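Local structure of proteasome chaperone 3 (Saccharomyces cerevisiae, 2Z5B) at residues B[4-9]-B[173-178]; B[25-30]-B[40-45]; B[49-54]-B[140-145]. The protein forms a heterodimer with POC4 that binds proteasome precursors and facilitates formation of the alpha-ring during 20S proteasome assembly. One frame throughout, in Å; residues are numbered along the deposited sequence.

Contact 1: residues B[4-9]-B[173-178]; sequences YEFQTH and IKDMYA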
loop_
_atom_site.group_PDB
_atom_site.type_symbol
_atom_site.label_atom_id
_atom_site.label_comp_id
_atom_site.label_asym_id
_atom_site.label_seq_id
_atom_site.Cartn_x
_atom_site.Cartn_y
_atom_site.Cartn_z
ATOM N N TYR B 4 7.195 -5.144 -6.502
ATOM C CA TYR B 4 7.875 -4.225 -7.402
ATOM C C TYR B 4 8.362 -3.052 -6.571
ATOM O O TYR B 4 7.703 -2.664 -5.600
ATOM C CB TYR B 4 6.931 -3.721 -8.498
ATOM C CG TYR B 4 6.271 -4.830 -9.286
ATOM C CD1 TYR B 4 6.876 -5.359 -10.430
ATOM C CD2 TYR B 4 5.039 -5.363 -8.876
ATOM C CE1 TYR B 4 6.260 -6.390 -11.147
ATOM C CE2 TYR B 4 4.427 -6.376 -9.578
ATOM C CZ TYR B 4 5.043 -6.891 -10.708
ATOM O OH TYR B 4 4.430 -7.909 -11.416
ATOM N N GLU B 5 9.522 -2.501 -6.919
ATOM C CA GLU B 5 10.059 -1.355 -6.166
ATOM C C GLU B 5 11.040 -0.521 -6.977
ATOM O O GLU B 5 11.599 -0.996 -7.975
ATOM C CB GLU B 5 10.727 -1.807 -4.860
ATOM C CG GLU B 5 12.146 -2.317 -5.058
ATOM C CD GLU B 5 12.790 -2.852 -3.797
ATOM O OE1 GLU B 5 12.486 -2.366 -2.684
ATOM O OE2 GLU B 5 13.640 -3.761 -3.934
ATOM N N PHE B 6 11.253 0.713 -6.523
ATOM C CA PHE B 6 12.144 1.677 -7.196
ATOM C C PHE B 6 12.541 2.715 -6.174
ATOM O O PHE B 6 11.687 3.276 -5.472
ATOM C CB PHE B 6 11.429 2.368 -8.367
ATOM C CG PHE B 6 12.355 3.121 -9.310
ATOM C CD1 PHE B 6 12.993 2.454 -10.354
ATOM C CD2 PHE B 6 12.557 4.492 -9.168
ATOM C CE1 PHE B 6 13.840 3.145 -11.236
ATOM C CE2 PHE B 6 13.387 5.201 -10.052
ATOM C CZ PHE B 6 14.036 4.514 -11.090
ATOM N N GLN B 7 13.841 2.965 -6.092
ATOM C CA GLN B 7 14.387 3.899 -5.129
ATOM C C GLN B 7 15.211 4.931 -5.877
ATOM O O GLN B 7 16.086 4.593 -6.688
ATOM C CB GLN B 7 15.247 3.168 -4.086
ATOM C CG GLN B 7 15.981 4.088 -3.099
ATOM C CD GLN B 7 15.072 4.745 -2.065
ATOM O OE1 GLN B 7 14.607 4.097 -1.124
ATOM N NE2 GLN B 7 14.858 6.056 -2.207
ATOM N N THR B 8 14.910 6.193 -5.608
ATOM C CA THR B 8 15.673 7.288 -6.161
ATOM C C THR B 8 15.628 8.474 -5.206
ATOM O O THR B 8 15.377 8.298 -4.011
ATOM C CB THR B 8 15.201 7.654 -7.602
ATOM O OG1 THR B 8 16.015 8.716 -8.110
ATOM C CG2 THR B 8 13.728 8.055 -7.607
ATOM N N HIS B 9 15.905 9.664 -5.735
ATOM C CA HIS B 9 15.856 10.912 -4.986
ATOM C C HIS B 9 15.084 11.924 -5.814
ATOM O O HIS B 9 15.176 11.906 -7.037
ATOM C CB HIS B 9 17.280 11.425 -4.710
ATOM C CG HIS B 9 18.087 10.512 -3.835
ATOM N ND1 HIS B 9 18.676 9.359 -4.308
ATOM C CD2 HIS B 9 18.390 10.578 -2.518
ATOM C CE1 HIS B 9 19.310 8.754 -3.319
ATOM N NE2 HIS B 9 19.151 9.473 -2.222
ATOM N N ILE B 173 7.281 5.319 -11.215
ATOM C CA ILE B 173 6.313 4.226 -11.135
ATOM C C ILE B 173 6.418 3.330 -12.365
ATOM O O ILE B 173 6.442 2.102 -12.231
ATOM C CB ILE B 173 4.871 4.753 -10.910
ATOM C CG1 ILE B 173 4.762 5.399 -9.520
ATOM C CG2 ILE B 173 3.837 3.630 -11.084
ATOM C CD1 ILE B 173 3.617 6.388 -9.352
ATOM N N LYS B 174 6.519 3.947 -13.546
ATOM C CA LYS B 174 6.763 3.237 -14.810
ATOM C C LYS B 174 8.114 2.499 -14.837
ATOM O O LYS B 174 8.197 1.379 -15.350
ATOM C CB LYS B 174 6.654 4.202 -16.007
ATOM C CG LYS B 174 6.785 3.539 -17.394
ATOM C CD LYS B 174 6.419 4.506 -18.526
ATOM C CE LYS B 174 6.932 4.010 -19.872
ATOM N NZ LYS B 174 8.421 4.127 -19.979
ATOM N N ASP B 175 9.158 3.117 -14.279
ATOM C CA ASP B 175 10.496 2.529 -14.264
ATOM C C ASP B 175 10.592 1.330 -13.321
ATOM O O ASP B 175 11.406 0.426 -13.525
ATOM C CB ASP B 175 11.556 3.579 -13.934
ATOM C CG ASP B 175 11.851 4.497 -15.103
ATOM O OD1 ASP B 175 11.492 4.154 -16.256
ATOM O OD2 ASP B 175 12.452 5.564 -14.869
ATOM N N MET B 176 9.723 1.312 -12.320
ATOM C CA MET B 176 9.517 0.159 -11.479
ATOM C C MET B 176 9.123 -1.071 -12.314
ATOM O O MET B 176 9.530 -2.189 -11.991
ATOM C CB MET B 176 8.422 0.502 -10.463
ATOM C CG MET B 176 8.198 -0.501 -9.376
ATOM S SD MET B 176 7.398 0.272 -7.955
ATOM C CE MET B 176 5.747 0.560 -8.548
ATOM N N TYR B 177 8.413 -0.814 -13.421
ATOM C CA TYR B 177 7.506 -1.743 -14.161
ATOM C C TYR B 177 6.212 -1.934 -13.334
ATOM O O TYR B 177 5.700 -3.043 -13.134
ATOM C CB TYR B 177 8.214 -3.032 -14.571
ATOM C CG TYR B 177 9.435 -2.796 -15.464
ATOM C CD1 TYR B 177 9.932 -1.506 -15.676
ATOM C CD2 TYR B 177 10.126 -3.861 -16.040
ATOM C CE1 TYR B 177 11.059 -1.274 -16.468
ATOM C CE2 TYR B 177 11.277 -3.636 -16.834
ATOM C CZ TYR B 177 11.720 -2.342 -17.041
ATOM O OH TYR B 177 12.838 -2.094 -17.820
ATOM N N ALA B 178 5.701 -0.795 -12.878
ATOM C CA ALA B 178 4.838 -0.669 -11.688
ATOM C C ALA B 178 4.238 -1.914 -11.042
ATOM O O ALA B 178 4.439 -3.033 -11.515
ATOM C CB ALA B 178 3.782 0.322 -11.950
HETATM O O HOH W 1 10.644 -3.795 -9.382
#

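Contact 2: residues B[25-30]-B[40-45]; sequences KELYVQ and LQIRLN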
loop_
_atom_site.group_PDB
_atom_site.type_symbol
_atom_site.label_atom_id
_atom_site.label_comp_id
_atom_site.label_asym_id
_atom_site.label_seq_id
_atom_site.Cartn_x
_atom_site.Cartn_y
_atom_site.Cartn_z
ATOM N N LYS B 25 15.932 14.499 -1.144
ATOM C CA LYS B 25 15.068 13.608 -0.380
ATOM C C LYS B 25 14.897 12.277 -1.115
ATOM O O LYS B 25 14.735 12.259 -2.331
ATOM C CB LYS B 25 13.712 14.287 -0.172
ATOM C CG LYS B 25 13.736 15.485 0.779
ATOM C CD LYS B 25 12.608 16.477 0.480
ATOM C CE LYS B 25 13.107 17.738 -0.244
ATOM N NZ LYS B 25 13.519 17.518 -1.675
ATOM N N GLU B 26 14.934 11.168 -0.381
ATOM C CA GLU B 26 14.796 9.847 -0.986
ATOM C C GLU B 26 13.339 9.585 -1.366
ATOM O O GLU B 26 12.434 9.763 -0.544
ATOM C CB GLU B 26 15.292 8.746 -0.036
ATOM C CG GLU B 26 16.786 8.809 0.318
ATOM C CD GLU B 26 17.218 7.674 1.221
ATOM O OE1 GLU B 26 16.357 6.835 1.579
ATOM O OE2 GLU B 26 18.420 7.611 1.576
ATOM N N LEU B 27 13.111 9.180 -2.611
ATOM C CA LEU B 27 11.774 8.766 -3.036
ATOM C C LEU B 27 11.782 7.263 -3.219
ATOM O O LEU B 27 12.624 6.723 -3.943
ATOM C CB LEU B 27 11.317 9.467 -4.326
ATOM C CG LEU B 27 9.842 9.243 -4.719
ATOM C CD1 LEU B 27 8.912 10.092 -3.864
ATOM C CD2 LEU B 27 9.572 9.502 -6.205
ATOM N N TYR B 28 10.859 6.591 -2.537
ATOM C CA TYR B 28 10.752 5.131 -2.603
ATOM C C TYR B 28 9.355 4.701 -3.008
ATOM O O TYR B 28 8.360 5.090 -2.387
ATOM C CB TYR B 28 11.139 4.475 -1.278
ATOM C CG TYR B 28 11.017 2.964 -1.316
ATOM C CD1 TYR B 28 11.955 2.183 -2.003
ATOM C CD2 TYR B 28 9.952 2.316 -0.681
ATOM C CE1 TYR B 28 11.832 0.790 -2.049
ATOM C CE2 TYR B 28 9.824 0.939 -0.723
ATOM C CZ TYR B 28 10.762 0.189 -1.415
ATOM O OH TYR B 28 10.636 -1.175 -1.465
ATOM N N VAL B 29 9.293 3.926 -4.083
ATOM C CA VAL B 29 8.035 3.426 -4.577
ATOM C C VAL B 29 8.067 1.913 -4.477
ATOM O O VAL B 29 9.109 1.274 -4.730
ATOM C CB VAL B 29 7.763 3.914 -5.994
ATOM C CG1 VAL B 29 6.441 3.437 -6.466
ATOM C CG2 VAL B 29 7.778 5.469 -6.027
ATOM N N GLN B 30 6.939 1.346 -4.055
ATOM C CA GLN B 30 6.786 -0.115 -4.027
ATOM C C GLN B 30 5.339 -0.459 -4.328
ATOM O O GLN B 30 4.403 0.310 -3.999
ATOM C CB GLN B 30 7.242 -0.701 -2.687
ATOM C CG GLN B 30 7.224 -2.265 -2.609
ATOM C CD GLN B 30 5.841 -2.843 -2.345
ATOM O OE1 GLN B 30 4.930 -2.136 -1.903
ATOM N NE2 GLN B 30 5.673 -4.129 -2.621
ATOM N N LEU B 40 -0.051 0.464 -3.863
ATOM C CA LEU B 40 1.123 1.268 -4.185
ATOM C C LEU B 40 1.570 2.115 -3.007
ATOM O O LEU B 40 0.743 2.813 -2.387
ATOM C CB LEU B 40 0.830 2.188 -5.395
ATOM C CG LEU B 40 1.939 3.147 -5.837
ATOM C CD1 LEU B 40 3.125 2.367 -6.403
ATOM C CD2 LEU B 40 1.386 4.111 -6.894
ATOM N N GLN B 41 2.868 2.051 -2.692
ATOM C CA GLN B 41 3.480 2.918 -1.685
ATOM C C GLN B 41 4.299 3.975 -2.387
ATOM O O GLN B 41 5.060 3.660 -3.311
ATOM C CB GLN B 41 4.438 2.154 -0.768
ATOM C CG GLN B 41 3.790 1.173 0.187
ATOM C CD GLN B 41 4.819 0.546 1.068
ATOM O OE1 GLN B 41 5.203 1.117 2.098
ATOM N NE2 GLN B 41 5.284 -0.627 0.684
ATOM N N ILE B 42 4.147 5.225 -1.958
ATOM C CA ILE B 42 5.076 6.289 -2.384
ATOM C C ILE B 42 5.612 7.027 -1.169
ATOM O O ILE B 42 4.926 7.875 -0.591
ATOM C CB ILE B 42 4.450 7.300 -3.361
ATOM C CG1 ILE B 42 3.611 6.584 -4.437
ATOM C CG2 ILE B 42 5.562 8.126 -4.008
ATOM C CD1 ILE B 42 2.752 7.503 -5.276
ATOM N N ARG B 43 6.828 6.700 -0.773
ATOM C CA ARG B 43 7.385 7.220 0.458
ATOM C C ARG B 43 8.439 8.297 0.227
ATOM O O ARG B 43 9.269 8.180 -0.668
ATOM C CB ARG B 43 8.004 6.087 1.269
ATOM C CG ARG B 43 6.993 5.064 1.767
ATOM C CD ARG B 43 7.692 4.143 2.718
ATOM N NE ARG B 43 6.849 3.043 3.187
ATOM C CZ ARG B 43 6.927 2.532 4.409
ATOM N NH1 ARG B 43 7.757 3.081 5.301
ATOM N NH2 ARG B 43 6.143 1.502 4.755
ATOM N N LEU B 44 8.419 9.314 1.085
ATOM C CA LEU B 44 9.396 10.400 1.047
ATOM C C LEU B 44 10.208 10.318 2.315
ATOM O O LEU B 44 9.664 10.475 3.412
ATOM C CB LEU B 44 8.708 11.769 0.950
ATOM C CG LEU B 44 9.627 13.010 0.848
ATOM C CD1 LEU B 44 10.653 12.843 -0.250
ATOM C CD2 LEU B 44 8.814 14.269 0.623
ATOM N N ASN B 45 11.505 10.057 2.158
ATOM C CA ASN B 45 12.391 9.750 3.285
ATOM C C ASN B 45 11.798 8.669 4.209
ATOM O O ASN B 45 11.902 8.758 5.426
ATOM C CB ASN B 45 12.753 11.023 4.073
ATOM C CG ASN B 45 13.749 11.928 3.326
ATOM O OD1 ASN B 45 13.889 13.109 3.648
ATOM N ND2 ASN B 45 14.443 11.375 2.346
#

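Contact 3: residues B[49-54]-B[140-145]; sequences DSTYEV and SLLISM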
loop_
_atom_site.group_PDB
_atom_site.type_symbol
_atom_site.label_atom_id
_atom_site.label_comp_id
_atom_site.label_asym_id
_atom_site.label_seq_id
_atom_site.Cartn_x
_atom_site.Cartn_y
_atom_site.Cartn_z
ATOM N N ASP B 49 1.934 8.951 5.095
ATOM C CA ASP B 49 0.965 9.476 6.074
ATOM C C ASP B 49 -0.471 9.573 5.548
ATOM O O ASP B 49 -1.386 9.934 6.286
ATOM C CB ASP B 49 1.431 10.858 6.577
ATOM C CG ASP B 49 1.421 11.928 5.478
ATOM O OD1 ASP B 49 0.943 11.656 4.357
ATOM O OD2 ASP B 49 1.899 13.056 5.737
ATOM N N SER B 50 -0.664 9.263 4.273
ATOM C CA SER B 50 -1.985 9.345 3.653
ATOM C C SER B 50 -2.297 8.079 2.878
ATOM O O SER B 50 -1.386 7.363 2.470
ATOM C CB SER B 50 -2.057 10.564 2.720
ATOM O OG SER B 50 -1.529 11.727 3.353
ATOM N N THR B 51 -3.576 7.786 2.690
ATOM C CA THR B 51 -3.992 6.647 1.867
ATOM C C THR B 51 -5.276 6.993 1.135
ATOM O O THR B 51 -6.215 7.539 1.734
ATOM C CB THR B 51 -4.173 5.341 2.690
ATOM O OG1 THR B 51 -2.914 4.927 3.235
ATOM C CG2 THR B 51 -4.724 4.210 1.826
ATOM N N TYR B 52 -5.313 6.660 -0.151
ATOM C CA TYR B 52 -6.455 6.928 -1.011
ATOM C C TYR B 52 -6.835 5.697 -1.793
ATOM O O TYR B 52 -5.971 4.928 -2.221
ATOM C CB TYR B 52 -6.148 8.079 -1.984
ATOM C CG TYR B 52 -5.646 9.312 -1.274
ATOM C CD1 TYR B 52 -6.533 10.226 -0.696
ATOM C CD2 TYR B 52 -4.279 9.537 -1.132
ATOM C CE1 TYR B 52 -6.055 11.349 -0.003
ATOM C CE2 TYR B 52 -3.800 10.648 -0.462
ATOM C CZ TYR B 52 -4.686 11.551 0.093
ATOM O OH TYR B 52 -4.167 12.644 0.756
ATOM N N GLU B 53 -8.135 5.512 -1.969
ATOM C CA GLU B 53 -8.645 4.478 -2.838
ATOM C C GLU B 53 -9.137 5.128 -4.127
ATOM O O GLU B 53 -9.982 6.035 -4.101
ATOM C CB GLU B 53 -9.751 3.674 -2.135
ATOM C CG GLU B 53 -10.219 2.460 -2.920
ATOM C CD GLU B 53 -11.101 1.522 -2.116
ATOM O OE1 GLU B 53 -11.922 1.988 -1.288
ATOM O OE2 GLU B 53 -10.976 0.297 -2.324
ATOM N N VAL B 54 -8.565 4.677 -5.244
ATOM C CA VAL B 54 -8.924 5.158 -6.573
ATOM C C VAL B 54 -9.635 4.029 -7.330
ATOM O O VAL B 54 -9.049 2.971 -7.584
ATOM C CB VAL B 54 -7.669 5.667 -7.348
ATOM C CG1 VAL B 54 -8.075 6.591 -8.509
ATOM C CG2 VAL B 54 -6.713 6.398 -6.406
ATOM N N SER B 140 -9.062 -1.047 -9.493
ATOM C CA SER B 140 -8.979 -0.510 -8.152
ATOM C C SER B 140 -7.501 -0.310 -7.826
ATOM O O SER B 140 -6.659 -1.151 -8.165
ATOM C CB SER B 140 -9.624 -1.489 -7.174
ATOM O OG SER B 140 -9.496 -1.051 -5.843
ATOM N N LEU B 141 -7.198 0.818 -7.195
ATOM C CA LEU B 141 -5.848 1.136 -6.760
ATOM C C LEU B 141 -5.880 1.793 -5.397
ATOM O O LEU B 141 -6.553 2.808 -5.188
ATOM C CB LEU B 141 -5.147 2.032 -7.799
ATOM C CG LEU B 141 -3.728 2.581 -7.627
ATOM C CD1 LEU B 141 -2.657 1.509 -7.350
ATOM C CD2 LEU B 141 -3.343 3.387 -8.869
ATOM N N LEU B 142 -5.135 1.209 -4.469
ATOM C CA LEU B 142 -4.958 1.761 -3.136
ATOM C C LEU B 142 -3.569 2.396 -3.077
ATOM O O LEU B 142 -2.564 1.731 -3.371
ATOM C CB LEU B 142 -5.122 0.615 -2.119
ATOM C CG LEU B 142 -5.636 0.753 -0.684
ATOM C CD1 LEU B 142 -6.756 1.748 -0.530
ATOM C CD2 LEU B 142 -6.089 -0.623 -0.184
ATOM N N ILE B 143 -3.516 3.693 -2.766
ATOM C CA ILE B 143 -2.247 4.436 -2.756
ATOM C C ILE B 143 -1.960 4.978 -1.371
ATOM O O ILE B 143 -2.722 5.783 -0.839
ATOM C CB ILE B 143 -2.191 5.613 -3.800
ATOM C CG1 ILE B 143 -2.517 5.099 -5.207
ATOM C CG2 ILE B 143 -0.798 6.280 -3.775
ATOM C CD1 ILE B 143 -2.755 6.199 -6.279
ATOM N N SER B 144 -0.863 4.528 -0.784
ATOM C CA SER B 144 -0.389 5.102 0.465
ATOM C C SER B 144 0.832 5.943 0.147
ATOM O O SER B 144 1.769 5.462 -0.494
ATOM C CB SER B 144 -0.046 4.013 1.483
ATOM O OG SER B 144 -1.197 3.273 1.859
ATOM N N MET B 145 0.827 7.195 0.583
ATOM C CA MET B 145 1.913 8.098 0.228
ATOM C C MET B 145 2.200 9.173 1.272
ATOM O O MET B 145 1.392 9.394 2.172
ATOM C CB MET B 145 1.650 8.730 -1.155
ATOM C CG MET B 145 0.361 9.552 -1.284
ATOM S SD MET B 145 0.101 10.106 -3.008
ATOM C CE MET B 145 1.780 10.291 -3.549
#

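Contact 1: residues B[4-9]-B[173-178]
The side chains of Tyr4, Phe6 and Met176 make an apolar contact between the edge strand 3-9 of this chain's sheet and the C-terminal end of helix 162-176. No direct hydrogen bond joins segments 4-9 and 173-178, and the CA atoms come nearest at Phe6 and Met176, 5.2 Å apart. Met176 is the buried centre. Its CG sits anti to the backbone N (chi1 -172°), and the chain runs along the strand backbone: CG lies 3.6 Å from Tyr4 CB and packs against Glu5 N, while SD rests against Glu5 CA. On the other flank Met176 CB meets Phe6 CB at 4.1 Å. The Phe6 ring stands alongside Asp175, both side chains pointing the same way. Phe6 CE1 is 3.6 Å from Asp175 CB, so the contact is with the methylene; the carboxylate plane is turned 47° from the ring. Beyond the helix the chain turns back against Tyr4, and Ala178 O lies over the centre of one ring face, 3.3 Å from its plane. A water bridges the backbones, accepting from Glu5 N at 3.0 Å and donating to Met176 O at 3.3 Å. The strand's alternation sends Glu5 away from the helix, where its OE1 is hydrogen-bonded to Tyr28 OH. Tyr120 of helix 109-124 packs on Met176 and Ala178, tying the chain end to a second helix. The turn itself is fixed by positive phi at Tyr177 (73°), with Tyr177 N bonded to Lys174 O at 2.9 Å and a weak bond from Ala178 N to Ile173 O. These features define a Schellman motif, here ending a helix that packs on one face of a mixed beta-sheet in an alpha/beta fold.

Contact 2: residues B[25-30]-B[40-45]
Gln30 and Gln41 meet side chain to side chain on one face of the antiparallel pair 26-30/40-44, their amide planes 67° apart. Gln41 NE2 donates to Gln30 OE1 at 3.0 Å, while Gln30 NE2 is held by Ser3 OG; the acceptor OE1 lies in the amide plane of Gln41, but the donor nitrogen stands above the carbonyl plane of Gln30. Gln41, with CG anti to its carbonyl carbon (chi1 -70°) and extended beyond, also presents OE1 to Arg43, two residues along the same strand. The guanidinium grips that one oxygen side-on through NE and NH2, each 2.8 Å from Gln41 OE1, which lies in the guanidinium plane at its edge. This double grip should fix the rotation of the Gln41 amide and thus which end faces Gln30. Tyr28 shares this face, with Arg43 CD approaching its ring obliquely. The POC4 chain adds to this polar network: its Thr29 bonds to Gln41 NE2, and its Ser42 to Gln41 OE1. On the other face the groups are apolar. Leu27 and Val29 both lie side by side with Ile42, whose CG2 is 3.9 Å from Leu27 CD1 and 4.0 Å from Val29 CG2. The side chains of Val29 and Leu40 cross, with Val29 CG1 a tight 3.5 Å from Leu40 CD1, and helix 162-176 packs on this side through Met176 and Cys172. Between the faces, Tyr28-Arg43 and Gln30-Gln41 are hydrogen-bonded pairs, with Arg43 N 2.7 Å from Tyr28 O. Both segments belong to the antiparallel beta-hairpin of strands 26-33 and 38-44, one face toward a helix and the other toward the partner subunit.

Contact 3: residues B[49-54]-B[140-145]
Strands 50-54 and 140-145 run antiparallel at 164°, their axes 4.6 Å apart, and a classic beta bulge opens the pairing where Asp49 and Ser50 both face Met145. Met145 O accepts from both amides: Ser50 N comes almost straight at it at 2.9 Å, while Asp49 N stands above the carbonyl plane at 3.0 Å. Beyond the bulge the register is regular, with Tyr52-Ile143 and Val54-Leu141 as hydrogen-bonded pairs. The face bearing Tyr52, Val54, Leu141, Ile143 and Met145 is mainly apolar. Val54 CG2 reaches across to Ile143 CD1 at 4.0 Å, and Met145 CG lies at the edge of the Tyr52 ring, near its plane. Helix 109-124 packs over this side, Cys113 and Ala117 on Val54 and Ile116 on Leu141. On the other face Leu142 turns CD1 toward its neighbour strand, 3.9 Å from Glu53 CB; the carboxylate of Glu53 forms a salt bridge to Lys100. That face meets the POC4 chain, whose Tyr62 packs on Leu142 and shares a hydrogen bond with Ser144 OG. Thr51 and Ser144 form a non-hydrogen-bonded backbone pair, yet their hydroxyls link directly. Both oxygens lie anti to their own carbonyl carbons (chi1 -65° and -64°), which brings Thr51 OG1 within 2.8 Å of Ser144 OG.

The three contacts share one mixed sheet, whose order runs 3-9, 26-33, 38-44, 140-145, 50-56, 95-99. Contacts 1 and 2, with centres about 9 Å apart, join where strands 3-9 and 26-33 pair, Thr8 O lying 2.8 Å from Leu27 N. Contacts 2 and 3, centres about 13 Å apart, join through the parallel neighbours 38-44 and 140-145, with Ile42 N 2.8 Å from Ser144 O. Contacts 1 and 3 do not touch; their centres are about 17 Å apart and their nearest atoms about 7 Å. Contact 1 joins the two ends of the chain, and contacts 2 and 3 lie between them in sequence. The POC4 chain reaches all three, most extensively contacts 2 and 3.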